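Local coordinates for Nrps/pks (Streptomyces albus, PDB 4OPF), which is a ketosynthase-family domain of the AT-less oxazolomycin synthase that may hold and pass on the growing acyl chain rather than extend it, at residues Ser15-Gly20 and Thr88-Cys93; Val347-Leu350 and Ala354-Pro357. All coordinates share one frame; numbering follows the deposited sequence.

Contact 1. Residues Ser15-Gly20 and Thr88-Cys93; sequences SGRFPG and TLFAFC
Ser-15, near the end of strand 9-17, packs against Phe-90 and Ala-91 of helix 79-95. Its CB lies against the helix backbone, 3.6 Å from Ala-91 N. The same CB meets the methyl of Ala-91, CB to CB at 4.0 Å. The small side chains let the two backbones come close, with Ser-15 CA and Ala-91 CA 4.7 Å apart. One atom further out, OG is set anti to the Ser-15 backbone N (chi1 -166°). There it sits 3.3 Å from Phe-90 CB and near the plane of the phenyl ring, at its edge. Its hydrogen bond goes to the carboxylate of Glu-87, one turn back on the same helix.

Arg-17 is two residues on, and its side chain starts out toward the helix as well. The chain is extended as far as CD and then bends at chi3. This brings Arg-17 NH1 within 3.9 Å of Phe-90 CE2. The guanidinium and ring planes are 22° apart. The approach is oblique, and NH1 is the guanidinium atom that touches the ring. Charge is the stronger tie here: NH1 forms salt bridges with Glu-86 and Glu-87. Glu-87 thus serves both Ser-15 and Arg-17, and with Glu-86 it holds the guanidinium end in place. The Phe-90 ring also has a cation-pi partner in Arg-423.

The axes of strand 15-17 and helix 88-93 approach to 7.3 Å, at 138° between their directions. This is a helix packed on a beta-sheet, within the thiolase-type fold of ketosynthases. Strand 226-234 runs antiparallel to strand 9-17, pairs with Ser-15 and Arg-17 through Val-229 and Val-227, and also touches Ala-91. Farther round helix 79-95, Thr-88 and Leu-89 pack on helix 138-147.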
ATOM      1  N   SER A  15       9.052 -19.429   3.239  1.00 23.90           N
ATOM      2  CA  SER A  15       9.827 -20.068   2.216  1.00 25.83           C
ATOM      3  C   SER A  15      10.642 -19.020   1.537  1.00 25.58           C
ATOM      4  O   SER A  15      10.347 -17.818   1.603  1.00 26.94           O
ATOM      5  CB  SER A  15       8.939 -20.683   1.160  1.00 29.65           C
ATOM      6  OG  SER A  15       9.748 -21.569   0.361  1.00 33.97           O
ATOM      7  N   GLY A  16      11.675 -19.449   0.859  1.00 25.23           N
ATOM      8  CA  GLY A  16      12.484 -18.531   0.058  1.00 26.57           C
ATOM      9  C   GLY A  16      13.622 -19.180  -0.709  1.00 26.85           C
ATOM     10  O   GLY A  16      13.883 -20.356  -0.528  1.00 27.53           O
ATOM     11  N   ARG A  17      14.268 -18.394  -1.561  1.00 26.33           N
ATOM     12  CA  ARG A  17      15.293 -18.874  -2.452  1.00 29.60           C
ATOM     13  C   ARG A  17      16.226 -17.721  -2.706  1.00 28.85           C
ATOM     14  O   ARG A  17      15.768 -16.662  -3.049  1.00 27.02           O
ATOM     15  CB  ARG A  17      14.612 -19.299  -3.760  1.00 33.84           C
ATOM     16  CG  ARG A  17      15.431 -20.176  -4.602  1.00 40.23           C
ATOM     17  CD  ARG A  17      14.738 -20.702  -5.862  1.00 41.85           C
ATOM     18  NE  ARG A  17      13.350 -21.112  -5.612  1.00 46.18           N
ATOM     19  CZ  ARG A  17      12.562 -21.711  -6.538  1.00 49.37           C
ATOM     20  NH1 ARG A  17      11.313 -22.044  -6.244  1.00 42.99           N
ATOM     21  NH2 ARG A  17      13.041 -21.992  -7.768  1.00 47.26           N
ATOM     22  N   PHE A  18      17.534 -17.915  -2.531  1.00 29.42           N
ATOM     23  CA  PHE A  18      18.524 -16.843  -2.673  1.00 28.57           C
ATOM     24  C   PHE A  18      19.773 -17.405  -3.319  1.00 30.02           C
ATOM     25  O   PHE A  18      19.920 -18.611  -3.416  1.00 29.65           O
ATOM     26  CB  PHE A  18      18.843 -16.274  -1.279  1.00 30.12           C
ATOM     27  CG  PHE A  18      17.656 -15.659  -0.605  1.00 28.37           C
ATOM     28  CD1 PHE A  18      17.185 -14.441  -1.017  1.00 27.06           C
ATOM     29  CD2 PHE A  18      16.983 -16.330   0.381  1.00 29.74           C
ATOM     30  CE1 PHE A  18      16.050 -13.880  -0.440  1.00 27.61           C
ATOM     31  CE2 PHE A  18      15.859 -15.785   0.967  1.00 28.83           C
ATOM     32  CZ  PHE A  18      15.377 -14.548   0.550  1.00 26.91           C
ATOM     33  N   PRO A  19      20.662 -16.543  -3.819  1.00 31.47           N
ATOM     34  CA  PRO A  19      21.886 -17.066  -4.427  1.00 34.29           C
ATOM     35  C   PRO A  19      22.605 -18.007  -3.477  1.00 33.56           C
ATOM     36  O   PRO A  19      22.697 -17.730  -2.303  1.00 33.93           O
ATOM     37  CB  PRO A  19      22.698 -15.800  -4.722  1.00 35.30           C
ATOM     38  CG  PRO A  19      21.654 -14.734  -4.878  1.00 33.78           C
ATOM     39  CD  PRO A  19      20.592 -15.076  -3.884  1.00 32.13           C
ATOM     40  N   GLY A  20      23.023 -19.143  -3.972  1.00 36.02           N
ATOM     41  CA  GLY A  20      23.683 -20.169  -3.185  1.00 37.17           C
ATOM     42  C   GLY A  20      22.739 -20.891  -2.248  1.00 38.59           C
ATOM     43  O   GLY A  20      23.189 -21.707  -1.457  1.00 40.86           O
ATOM     44  N   THR A  88       5.086 -19.188  -2.806  1.00 24.06           N
ATOM     45  CA  THR A  88       3.908 -19.040  -1.946  1.00 22.52           C
ATOM     46  C   THR A  88       3.375 -20.435  -1.625  1.00 22.82           C
ATOM     47  O   THR A  88       3.065 -20.700  -0.463  1.00 22.55           O
ATOM     48  CB  THR A  88       2.854 -18.148  -2.586  1.00 23.15           C
ATOM     49  OG1 THR A  88       3.430 -16.850  -2.824  1.00 21.45           O
ATOM     50  CG2 THR A  88       1.599 -18.071  -1.715  1.00 23.15           C
ATOM     51  N   LEU A  89       3.269 -21.315  -2.622  1.00 22.38           N
ATOM     52  CA  LEU A  89       2.901 -22.683  -2.354  1.00 24.01           C
ATOM     53  C   LEU A  89       3.819 -23.303  -1.291  1.00 24.84           C
ATOM     54  O   LEU A  89       3.326 -23.958  -0.372  1.00 24.02           O
ATOM     55  CB  LEU A  89       2.911 -23.525  -3.605  1.00 26.12           C
ATOM     56  CG  LEU A  89       2.630 -25.009  -3.399  1.00 28.00           C
ATOM     57  CD1 LEU A  89       1.234 -25.276  -2.820  1.00 30.08           C
ATOM     58  CD2 LEU A  89       2.819 -25.698  -4.711  1.00 28.29           C
ATOM     59  N   PHE A  90       5.124 -23.091  -1.407  1.00 23.99           N
ATOM     60  CA  PHE A  90       6.038 -23.666  -0.458  1.00 25.58           C
ATOM     61  C   PHE A  90       5.904 -23.054   0.934  1.00 25.27           C
ATOM     62  O   PHE A  90       6.128 -23.735   1.943  1.00 25.35           O
ATOM     63  CB  PHE A  90       7.497 -23.573  -0.940  1.00 27.81           C
ATOM     64  CG  PHE A  90       7.797 -24.304  -2.236  1.00 29.46           C
ATOM     65  CD1 PHE A  90       7.005 -25.317  -2.712  1.00 31.60           C
ATOM     66  CD2 PHE A  90       8.883 -23.923  -2.991  1.00 31.40           C
ATOM     67  CE1 PHE A  90       7.289 -25.954  -3.921  1.00 33.81           C
ATOM     68  CE2 PHE A  90       9.184 -24.564  -4.205  1.00 33.65           C
ATOM     69  CZ  PHE A  90       8.387 -25.577  -4.660  1.00 33.22           C
ATOM     70  N   ALA A  91       5.550 -21.785   1.034  1.00 24.16           N
ATOM     71  CA  ALA A  91       5.316 -21.202   2.353  1.00 23.84           C
ATOM     72  C   ALA A  91       4.087 -21.793   3.009  1.00 24.80           C
ATOM     73  O   ALA A  91       4.078 -22.033   4.210  1.00 24.43           O
ATOM     74  CB  ALA A  91       5.194 -19.701   2.266  1.00 23.89           C
ATOM     75  N   PHE A  92       3.049 -22.065   2.237  1.00 24.58           N
ATOM     76  CA  PHE A  92       1.866 -22.730   2.786  1.00 26.23           C
ATOM     77  C   PHE A  92       2.203 -24.138   3.286  1.00 27.56           C
ATOM     78  O   PHE A  92       1.738 -24.547   4.351  1.00 28.15           O
ATOM     79  CB  PHE A  92       0.751 -22.839   1.751  1.00 26.45           C
ATOM     80  CG  PHE A  92       0.160 -21.527   1.329  1.00 27.08           C
ATOM     81  CD1 PHE A  92       0.270 -20.398   2.077  1.00 29.39           C
ATOM     82  CD2 PHE A  92      -0.511 -21.436   0.154  1.00 30.67           C
ATOM     83  CE1 PHE A  92      -0.302 -19.179   1.692  1.00 29.77           C
ATOM     84  CE2 PHE A  92      -1.135 -20.233  -0.233  1.00 32.84           C
ATOM     85  CZ  PHE A  92      -1.025 -19.105   0.543  1.00 30.31           C
ATOM     86  N   CYS A  93       2.962 -24.884   2.487  1.00 27.70           N
ATOM     87  CA  CYS A  93       3.536 -26.174   2.918  1.00 30.65           C
ATOM     88  C   CYS A  93       4.270 -26.046   4.260  1.00 30.08           C
ATOM     89  O   CYS A  93       4.038 -26.832   5.181  1.00 28.10           O
ATOM     90  CB  CYS A  93       4.524 -26.694   1.884  1.00 31.17           C
ATOM     91  SG  CYS A  93       3.586 -27.191   0.400  1.00 36.40           S
TER

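Contact 2. Residues Val347-Leu350 and Ala354-Pro357; sequences VLML and AIVP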
ATOM      1  N   VAL A 347      14.531 -14.153  11.310  1.00 24.72           N
ATOM      2  CA  VAL A 347      13.604 -15.128  11.818  1.00 25.07           C
ATOM      3  C   VAL A 347      14.335 -16.430  12.033  1.00 26.05           C
ATOM      4  O   VAL A 347      14.156 -17.080  13.040  1.00 28.12           O
ATOM      5  CB  VAL A 347      12.397 -15.345  10.869  1.00 26.82           C
ATOM      6  CG1 VAL A 347      11.624 -16.600  11.273  1.00 27.67           C
ATOM      7  CG2 VAL A 347      11.533 -14.071  10.830  1.00 26.93           C
ATOM      8  N   LEU A 348      15.170 -16.817  11.097  1.00 25.56           N
ATOM      9  CA  LEU A 348      15.930 -18.043  11.272  1.00 27.13           C
ATOM     10  C   LEU A 348      16.914 -17.988  12.473  1.00 28.76           C
ATOM     11  O   LEU A 348      17.082 -18.974  13.216  1.00 29.33           O
ATOM     12  CB  LEU A 348      16.683 -18.365   9.993  1.00 27.37           C
ATOM     13  CG  LEU A 348      15.812 -18.794   8.826  1.00 28.27           C
ATOM     14  CD1 LEU A 348      16.664 -18.903   7.573  1.00 29.68           C
ATOM     15  CD2 LEU A 348      15.196 -20.145   9.120  1.00 30.39           C
HETATM   16  N   MSE A 349      17.571 -16.855  12.644  1.00 27.42           N
HETATM   17  CA  MSE A 349      18.449 -16.644  13.811  1.00 28.31           C
HETATM   18  C   MSE A 349      17.699 -16.799  15.093  1.00 29.52           C
HETATM   19  O   MSE A 349      18.172 -17.461  16.004  1.00 29.91           O
HETATM   20  CB  MSE A 349      19.062 -15.267  13.757  1.00 27.50           C
HETATM   21  CG  MSE A 349      20.285 -15.296  12.821  1.00 28.65           C
HETATM   22 SE   MSE A 349      21.020 -13.467  12.659  0.65 29.60          SE
HETATM   23  CE  MSE A 349      20.970 -13.051  14.563  1.00 31.11           C
ATOM     24  N   LEU A 350      16.530 -16.159  15.196  1.00 30.17           N
ATOM     25  CA  LEU A 350      15.686 -16.198  16.410  1.00 30.23           C
ATOM     26  C   LEU A 350      15.181 -17.599  16.706  1.00 32.76           C
ATOM     27  O   LEU A 350      15.282 -18.104  17.834  1.00 36.49           O
ATOM     28  CB  LEU A 350      14.498 -15.236  16.289  1.00 29.91           C
ATOM     29  CG  LEU A 350      14.844 -13.758  16.337  1.00 28.30           C
ATOM     30  CD1 LEU A 350      13.655 -12.940  15.825  1.00 27.40           C
ATOM     31  CD2 LEU A 350      15.208 -13.316  17.754  1.00 30.27           C
ATOM     32  N   ALA A 354      20.739 -18.277  17.438  1.00 33.96           N
ATOM     33  CA  ALA A 354      22.126 -18.116  17.136  1.00 35.87           C
ATOM     34  C   ALA A 354      22.352 -16.855  16.350  1.00 34.29           C
ATOM     35  O   ALA A 354      21.477 -16.404  15.589  1.00 33.96           O
ATOM     36  CB  ALA A 354      22.655 -19.320  16.358  1.00 37.24           C
ATOM     37  N   ILE A 355      23.552 -16.323  16.508  1.00 34.35           N
ATOM     38  CA  ILE A 355      23.999 -15.200  15.719  1.00 34.61           C
ATOM     39  C   ILE A 355      24.967 -15.716  14.682  1.00 33.91           C
ATOM     40  O   ILE A 355      25.875 -16.427  15.005  1.00 31.74           O
ATOM     41  CB  ILE A 355      24.635 -14.146  16.606  1.00 39.61           C
ATOM     42  CG1 ILE A 355      23.537 -13.664  17.571  1.00 40.54           C
ATOM     43  CG2 ILE A 355      25.154 -13.010  15.726  1.00 38.37           C
ATOM     44  CD1 ILE A 355      23.817 -12.361  18.238  1.00 44.44           C
ATOM     45  N   VAL A 356      24.721 -15.368  13.421  1.00 30.37           N
ATOM     46  CA  VAL A 356      25.586 -15.750  12.343  1.00 31.73           C
ATOM     47  C   VAL A 356      26.745 -14.779  12.134  1.00 33.46           C
ATOM     48  O   VAL A 356      26.708 -13.633  12.576  1.00 33.19           O
ATOM     49  CB  VAL A 356      24.812 -15.881  11.071  1.00 30.30           C
ATOM     50  CG1 VAL A 356      23.682 -16.844  11.279  1.00 31.16           C
ATOM     51  CG2 VAL A 356      24.306 -14.531  10.575  1.00 28.74           C
ATOM     52  N   PRO A 357      27.796 -15.257  11.466  1.00 36.10           N
ATOM     53  CA  PRO A 357      28.942 -14.382  11.235  1.00 37.73           C
ATOM     54  C   PRO A 357      28.598 -13.204  10.338  1.00 36.19           C
ATOM     55  O   PRO A 357      27.802 -13.331   9.406  1.00 35.15           O
ATOM     56  CB  PRO A 357      29.952 -15.268  10.489  1.00 39.08           C
ATOM     57  CG  PRO A 357      29.425 -16.629  10.507  1.00 39.23           C
ATOM     58  CD  PRO A 357      28.053 -16.651  11.107  1.00 37.28           C
TER
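Met-349, a selenomethionine, folds its side chain round the carbonyl oxygen of Ala-354. CG stands anti to the Met-349 carbonyl carbon (chi1 -82°), which puts Met-349 CG 3.2 Å from Ala-354 O. The chain bends at chi3 (46°), and this brings Met-349 CE to 3.5 Å from Ala-354 O. The end of the chain then touches two residues. Met-349 CE lies 4.0 Å from Ile-355 CG1. The selenium meets Val-356, with Met-349 SE 4.0 Å from Val-356 CG2. Met-349 and Val-356 cross at a slant, and Val-356 offers both methyls: CG1 faces Met-349 CG while CG2 faces the selenium. The Ile-355 side chain starts away from the helix, yet CG1 and CA both touch the Met-349 methyl.

The backbones are tied by a hydrogen bond from Ala-354 N to Met-349 O, 3.1 Å long and fairly straight at 160°. It joins the last turn of helix 338-352 to the strand that follows almost at once. This is plain packing at a helix-to-strand turn in the C-terminal half of the thiolase-type ketosynthase fold. Around it, Trp-28 of helix 24-33 touches Met-349 and Val-356, and Tyr-291 of strand 291-293 touches Met-349 and Ile-355. Strand 354-355 pairs antiparallel with strand 382-383.

Overall arrangement
From the N terminus, the chain runs along strand 9-17, whose end and following loop give the first half of contact 1. Contact 1 closes on helix 79-95 after 67 intervening residues, making a long loop that includes helices 24-33 and 71-76. Contact 2 opens much later and bridges only three residues, at the turn from helix 338-352 into strand 354-355. The two are in series, neither nested nor crossed. The centres of contact 1 and contact 2 are about 18 Å apart, and they do not touch. Contact 1 packs a helix on strand 9-17 in the N-terminal half of the ketosynthase; contact 2 spans a helix-to-strand turn in the C-terminal half. Tyr-27 of helix 24-33 touches both Phe-18 and Leu-348.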